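Local atomic coordinates of NADP-dependent 2-hydroxyacid dehydrogenase (PDB entry 4XCV), a protein that probably interconverts 2-hydroxyacids and 2-oxoacids, using NADP(H) as cofactor. Residues A[7-12]-A[46-51]; A[24-29]-A[292-297]. All coordinates share one frame; numbering follows the deposited sequence. Where two conformers were deposited one is given.

From the N terminus the chain runs through strand 8-12 and helix 16-23, turns through loop 24-29, forms strand 32-34, and returns at 46-51 to pair beside strand 8-12. Contact 1 thus closes a local loop within the five-stranded parallel sheet. Contact 2 spans 262 intervening residues, the cofactor-binding domain among them, and brings helix 292-305 back onto loop 24-29. The four segments alternate along the chain, so the two contacts cross rather than nest. Their centres lie about 13 Å apart, and they share an apolar core: Val8 CG2 meets Phe27 CD1 at 3.7 Å, and Ile12 CD1 meets Phe294 CZ at 3.7 Å.

Contact 1 of 2, residues A[7-12]-A[46-51]; sequences PVLVDI and SETEYA
Val8 CG2 lies loosely off the edge of the Tyr50 ring, near its plane, while Val8 CG1 packs on Tyr50 CB; over the centre of one ring face sits CB of the preceding Glu49, 3.7 Å above the plane. The phenol OH leads away from strand 8-12 to a hydrogen bond with Glu305. The direct polar link across the two segments is made by backbone: Leu9 N donates to Tyr50 O at 3.0 Å, with an N-H...O angle of 155° and the donor in the carbonyl plane. Leu9 is the residue of this parallel bridge that faces Ala51. Its O receives a CA-H...O contact from Ala51 CA at 3.3 Å. Leu9 also bonds backbone to backbone with Leu52, and so to the residues before and after Ala51, the usual pattern of a parallel pair. Thr48 CG2, opposite the backbone N (chi1 -50° places OG1 beside that N), packs on Leu9 CB at 3.7 Å. Ahead of the paired strands, two waters bridge the segments. One donates to Pro7 O at 2.8 Å and accepts from Glu49 N at 3.0 Å; a second donates to the same Pro7 O at 2.8 Å and joins Thr48 OG1 at 2.7 Å. Pro7 O is therefore held by two waters where the segments splay apart. This pairing sets strand 50-54 beside strand 8-12 in a five-stranded parallel sheet consistent with the substrate-binding domain of this dehydrogenase family, with strand 32-34 bonded along the other edge of 8-12. Helix 292-305 covers the side of Val8 and Tyr50 through Ile301, and helix 60-63 meets Leu9 and Asp11 through Leu60.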
loop_
_atom_site.group_PDB
_atom_site.type_symbol
_atom_site.label_atom_id
_atom_site.label_comp_id
_atom_site.label_asym_id
_atom_site.label_seq_id
_atom_site.Cartn_x
_atom_site.Cartn_y
_atom_site.Cartn_z
ATOM N N PRO A 7 -39.056 -2.161 21.896
ATOM C CA PRO A 7 -37.654 -1.824 21.834
ATOM C C PRO A 7 -36.798 -3.051 21.462
ATOM O O PRO A 7 -37.200 -4.194 21.637
ATOM C CB PRO A 7 -37.336 -1.364 23.260
ATOM C CG PRO A 7 -38.381 -1.973 24.093
ATOM C CD PRO A 7 -39.614 -1.977 23.229
ATOM N N VAL A 8 -35.616 -2.762 20.909
ATOM C CA VAL A 8 -34.628 -3.777 20.518
ATOM C C VAL A 8 -33.794 -4.198 21.723
ATOM O O VAL A 8 -33.330 -3.361 22.465
ATOM C CB VAL A 8 -33.705 -3.195 19.450
ATOM C CG1 VAL A 8 -32.560 -4.142 19.087
ATOM C CG2 VAL A 8 -34.487 -2.772 18.217
ATOM N N LEU A 9 -33.653 -5.499 21.921
ATOM C CA LEU A 9 -32.812 -6.013 23.013
ATOM C C LEU A 9 -31.347 -5.901 22.601
ATOM O O LEU A 9 -30.987 -6.333 21.516
ATOM C CB LEU A 9 -33.186 -7.445 23.280
ATOM C CG LEU A 9 -32.531 -8.229 24.400
ATOM C CD1 LEU A 9 -33.391 -9.436 24.698
ATOM C CD2 LEU A 9 -31.130 -8.689 24.032
ATOM N N VAL A 10 -30.529 -5.350 23.492
ATOM C CA VAL A 10 -29.102 -5.158 23.211
ATOM C C VAL A 10 -28.302 -5.765 24.357
ATOM O O VAL A 10 -28.420 -5.330 25.510
ATOM C CB VAL A 10 -28.758 -3.659 23.061
ATOM C CG1 VAL A 10 -27.267 -3.434 22.823
ATOM C CG2 VAL A 10 -29.612 -3.024 21.971
ATOM N N ASP A 11 -27.507 -6.784 24.024
ATOM C CA ASP A 11 -26.621 -7.431 25.004
ATOM C C ASP A 11 -25.271 -7.610 24.352
ATOM O O ASP A 11 -24.996 -8.666 23.735
ATOM C CB ASP A 11 -27.156 -8.783 25.444
ATOM C CG ASP A 11 -26.267 -9.475 26.477
ATOM O OD1 ASP A 11 -25.237 -8.939 26.964
ATOM O OD2 ASP A 11 -26.599 -10.619 26.820
ATOM N N ILE A 12 -24.461 -6.572 24.437
ATOM C CA ILE A 12 -23.163 -6.556 23.776
ATOM C C ILE A 12 -22.081 -6.169 24.792
ATOM O O ILE A 12 -22.142 -5.134 25.435
ATOM C CB ILE A 12 -23.181 -5.647 22.527
ATOM C CG1 ILE A 12 -23.558 -4.204 22.855
ATOM C CG2 ILE A 12 -24.180 -6.197 21.510
ATOM C CD1 ILE A 12 -23.672 -3.339 21.594
ATOM N N SER A 46 -41.308 -10.452 26.601
ATOM C CA SER A 46 -42.313 -11.184 25.842
ATOM C C SER A 46 -42.608 -10.584 24.463
ATOM O O SER A 46 -42.958 -11.325 23.554
ATOM C CB SER A 46 -43.576 -11.408 26.660
ATOM O OG SER A 46 -44.259 -10.208 26.881
ATOM N N GLU A 47 -42.492 -9.273 24.301
ATOM C CA GLU A 47 -42.808 -8.642 23.016
ATOM C C GLU A 47 -41.584 -8.452 22.125
ATOM O O GLU A 47 -41.732 -8.066 20.988
ATOM C CB GLU A 47 -43.493 -7.301 23.225
ATOM C CG GLU A 47 -44.783 -7.400 24.043
ATOM C CD GLU A 47 -45.924 -8.033 23.282
ATOM O OE1 GLU A 47 -45.725 -8.426 22.115
ATOM O OE2 GLU A 47 -47.036 -8.145 23.848
ATOM N N THR A 48 -40.400 -8.739 22.642
ATOM C CA THR A 48 -39.180 -8.424 21.929
ATOM C C THR A 48 -39.065 -9.197 20.629
ATOM O O THR A 48 -39.202 -10.399 20.636
ATOM C CB THR A 48 -37.981 -8.715 22.850
ATOM O OG1 THR A 48 -38.212 -8.074 24.113
ATOM C CG2 THR A 48 -36.675 -8.234 22.176
ATOM N N GLU A 49 -38.815 -8.468 19.544
ATOM C CA GLU A 49 -38.696 -9.008 18.175
ATOM C C GLU A 49 -37.267 -9.180 17.740
ATOM O O GLU A 49 -36.967 -10.098 16.962
ATOM C CB GLU A 49 -39.353 -8.047 17.160
ATOM C CG GLU A 49 -40.783 -7.738 17.440
ATOM C CD GLU A 49 -41.337 -6.829 16.405
ATOM O OE1 GLU A 49 -41.000 -5.636 16.349
ATOM O OE2 GLU A 49 -42.086 -7.373 15.575
ATOM N N TYR A 50 -36.398 -8.244 18.116
ATOM C CA TYR A 50 -35.032 -8.214 17.589
ATOM C C TYR A 50 -34.062 -8.170 18.744
ATOM O O TYR A 50 -34.277 -7.413 19.720
ATOM C CB TYR A 50 -34.826 -6.985 16.702
ATOM C CG TYR A 50 -35.914 -6.774 15.685
ATOM C CD1 TYR A 50 -36.169 -7.731 14.704
ATOM C CD2 TYR A 50 -36.684 -5.641 15.697
ATOM C CE1 TYR A 50 -37.169 -7.542 13.766
ATOM C CE2 TYR A 50 -37.673 -5.434 14.753
ATOM C CZ TYR A 50 -37.935 -6.387 13.797
ATOM O OH TYR A 50 -38.914 -6.181 12.839
ATOM N N ALA A 51 -32.970 -8.928 18.641
ATOM C CA ALA A 51 -31.914 -8.926 19.647
ATOM C C ALA A 51 -30.584 -8.713 18.956
ATOM O O ALA A 51 -30.254 -9.440 17.997
ATOM C CB ALA A 51 -31.900 -10.206 20.419
HETATM O O HOH W 1 -37.641 -5.749 19.325
HETATM O O HOH W 2 -38.840 -5.503 23.454
#

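Contact 2 of 2, residues A[24-29]-A[292-297]; sequences KTAFAD and ALFRHV
Phe294 points its CB toward the loop and meets Ala26 and Phe27 together. Its CD1 lies 3.7 Å from Phe27 CE2, which sits in plane at the edge of the Phe294 ring; the ring planes are inclined at 73° and the centroids are 5.9 Å apart. The same CD1 reaches Ala26 CB at 4.2 Å. Arg295 starts away from the loop, but bends at chi2 and chi3 (-57° and 86°) to fold its guanidinium back, so that NH1 comes 3.7 Å from Ala26 CA with Ala26 CB at the guanidinium edge. NH1 also donates to a water at 2.8 Å, and that water accepts from Thr25 OG1 at 2.9 Å. Val297, three residues after Phe294 and on the same face of the helix, puts CG1 at the edge of the Phe27 ring, 3.8 Å from CE1. The outer end of that ring thus rests against both Phe294 and Val297. Helix 292-305 probably returns here from the cofactor-binding part to the substrate-binding domain. Glu298 OE1 forms a salt bridge with Arg295 NE while OE2 accepts from Phe27 N, tying loop backbone and arginine together and holding the guanidinium folded back beside Ala26, with the water joining it to Thr25.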
loop_
_atom_site.group_PDB
_atom_site.type_symbol
_atom_site.label_atom_id
_atom_site.label_comp_id
_atom_site.label_asym_id
_atom_site.label_seq_id
_atom_site.Cartn_x
_atom_site.Cartn_y
_atom_site.Cartn_z
ATOM N N LYS A 24 -28.380 6.292 23.063
ATOM C CA LYS A 24 -29.162 7.534 23.215
ATOM C C LYS A 24 -29.810 7.946 21.922
ATOM O O LYS A 24 -30.845 8.579 21.946
ATOM C CB LYS A 24 -28.300 8.733 23.639
ATOM C CG LYS A 24 -27.708 8.667 25.028
ATOM C CD LYS A 24 -26.852 9.896 25.285
ATOM C CE LYS A 24 -26.154 9.759 26.615
ATOM N NZ LYS A 24 -27.114 9.979 27.730
ATOM N N THR A 25 -29.171 7.639 20.794
ATOM C CA THR A 25 -29.672 8.108 19.491
ATOM C C THR A 25 -30.077 6.973 18.542
ATOM O O THR A 25 -30.494 7.237 17.405
ATOM C CB THR A 25 -28.659 9.014 18.781
ATOM O OG1 THR A 25 -27.395 8.381 18.595
ATOM C CG2 THR A 25 -28.492 10.326 19.596
ATOM N N ALA A 26 -29.975 5.746 18.999
ATOM C CA ALA A 26 -30.276 4.597 18.159
ATOM C C ALA A 26 -31.729 4.173 18.300
ATOM O O ALA A 26 -32.396 4.340 19.334
ATOM C CB ALA A 26 -29.409 3.412 18.521
ATOM N N PHE A 27 -32.212 3.507 17.258
ATOM C CA PHE A 27 -33.541 2.915 17.301
ATOM C C PHE A 27 -34.602 3.927 17.704
ATOM O O PHE A 27 -35.435 3.649 18.599
ATOM C CB PHE A 27 -33.551 1.712 18.266
ATOM C CG PHE A 27 -32.509 0.663 17.940
ATOM C CD1 PHE A 27 -32.495 0.006 16.719
ATOM C CD2 PHE A 27 -31.530 0.316 18.879
ATOM C CE1 PHE A 27 -31.511 -0.924 16.416
ATOM C CE2 PHE A 27 -30.579 -0.616 18.585
ATOM C CZ PHE A 27 -30.558 -1.235 17.363
ATOM N N ALA A 28 -34.577 5.132 17.110
ATOM C CA ALA A 28 -35.332 6.238 17.724
ATOM C C ALA A 28 -36.838 6.074 17.706
ATOM O O ALA A 28 -37.547 6.757 18.466
ATOM C CB ALA A 28 -34.957 7.576 17.097
ATOM N N ASP A 29 -37.355 5.198 16.863
ATOM C CA ASP A 29 -38.792 4.926 16.846
ATOM C C ASP A 29 -39.276 3.933 17.878
ATOM O O ASP A 29 -40.491 3.719 17.996
ATOM C CB ASP A 29 -39.259 4.493 15.447
ATOM C CG ASP A 29 -38.617 3.183 14.969
ATOM O OD1 ASP A 29 -37.591 2.755 15.562
ATOM O OD2 ASP A 29 -39.088 2.629 13.932
ATOM N N ALA A 292 -21.765 2.463 13.595
ATOM C CA ALA A 292 -21.968 1.719 12.398
ATOM C C ALA A 292 -22.774 0.442 12.618
ATOM O O ALA A 292 -23.640 0.086 11.810
ATOM C CB ALA A 292 -20.621 1.344 11.751
ATOM N N LEU A 293 -22.539 -0.261 13.726
ATOM C CA LEU A 293 -23.323 -1.472 14.054
ATOM C C LEU A 293 -24.830 -1.151 14.134
ATOM O O LEU A 293 -25.663 -1.864 13.637
ATOM C CB LEU A 293 -22.846 -2.091 15.407
ATOM C CG LEU A 293 -23.637 -3.244 15.989
ATOM C CD1 LEU A 293 -23.672 -4.427 15.029
ATOM C CD2 LEU A 293 -23.002 -3.602 17.331
ATOM N N PHE A 294 -25.147 -0.048 14.817
ATOM C CA PHE A 294 -26.528 0.319 15.051
ATOM C C PHE A 294 -27.173 0.799 13.779
ATOM O O PHE A 294 -28.301 0.444 13.517
ATOM C CB PHE A 294 -26.591 1.342 16.203
ATOM C CG PHE A 294 -26.115 0.746 17.462
ATOM C CD1 PHE A 294 -26.989 0.026 18.229
ATOM C CD2 PHE A 294 -24.770 0.736 17.801
ATOM C CE1 PHE A 294 -26.571 -0.644 19.339
ATOM C CE2 PHE A 294 -24.341 0.055 18.918
ATOM C CZ PHE A 294 -25.273 -0.620 19.690
ATOM N N ARG A 295 -26.465 1.554 12.951
ATOM C CA ARG A 295 -27.024 1.900 11.660
ATOM C C ARG A 295 -27.341 0.671 10.798
ATOM O O ARG A 295 -28.377 0.605 10.126
ATOM C CB ARG A 295 -26.072 2.818 10.884
ATOM C CG ARG A 295 -25.805 4.163 11.501
ATOM C CD ARG A 295 -27.047 4.992 11.751
ATOM N NE ARG A 295 -27.664 4.683 13.049
ATOM C CZ ARG A 295 -27.220 5.063 14.238
ATOM N NH1 ARG A 295 -27.908 4.724 15.340
ATOM N NH2 ARG A 295 -26.111 5.812 14.361
ATOM N N HIS A 296 -26.452 -0.313 10.860
ATOM C CA HIS A 296 -26.661 -1.583 10.125
ATOM C C HIS A 296 -27.913 -2.328 10.601
ATOM O O HIS A 296 -28.738 -2.796 9.806
ATOM C CB HIS A 296 -25.371 -2.431 10.297
ATOM C CG HIS A 296 -25.579 -3.907 10.226
ATOM N ND1 HIS A 296 -25.697 -4.601 9.050
ATOM C CD2 HIS A 296 -25.664 -4.826 11.220
ATOM C CE1 HIS A 296 -25.837 -5.890 9.317
ATOM N NE2 HIS A 296 -25.845 -6.045 10.631
ATOM N N VAL A 297 -28.070 -2.433 11.916
ATOM C CA VAL A 297 -29.200 -3.154 12.463
ATOM C C VAL A 297 -30.505 -2.431 12.104
ATOM O O VAL A 297 -31.512 -3.032 11.693
ATOM C CB VAL A 297 -29.099 -3.373 13.990
ATOM C CG1 VAL A 297 -30.383 -3.963 14.491
ATOM C CG2 VAL A 297 -27.911 -4.268 14.319
HETATM O O HOH W 3 -26.667 5.824 17.557
#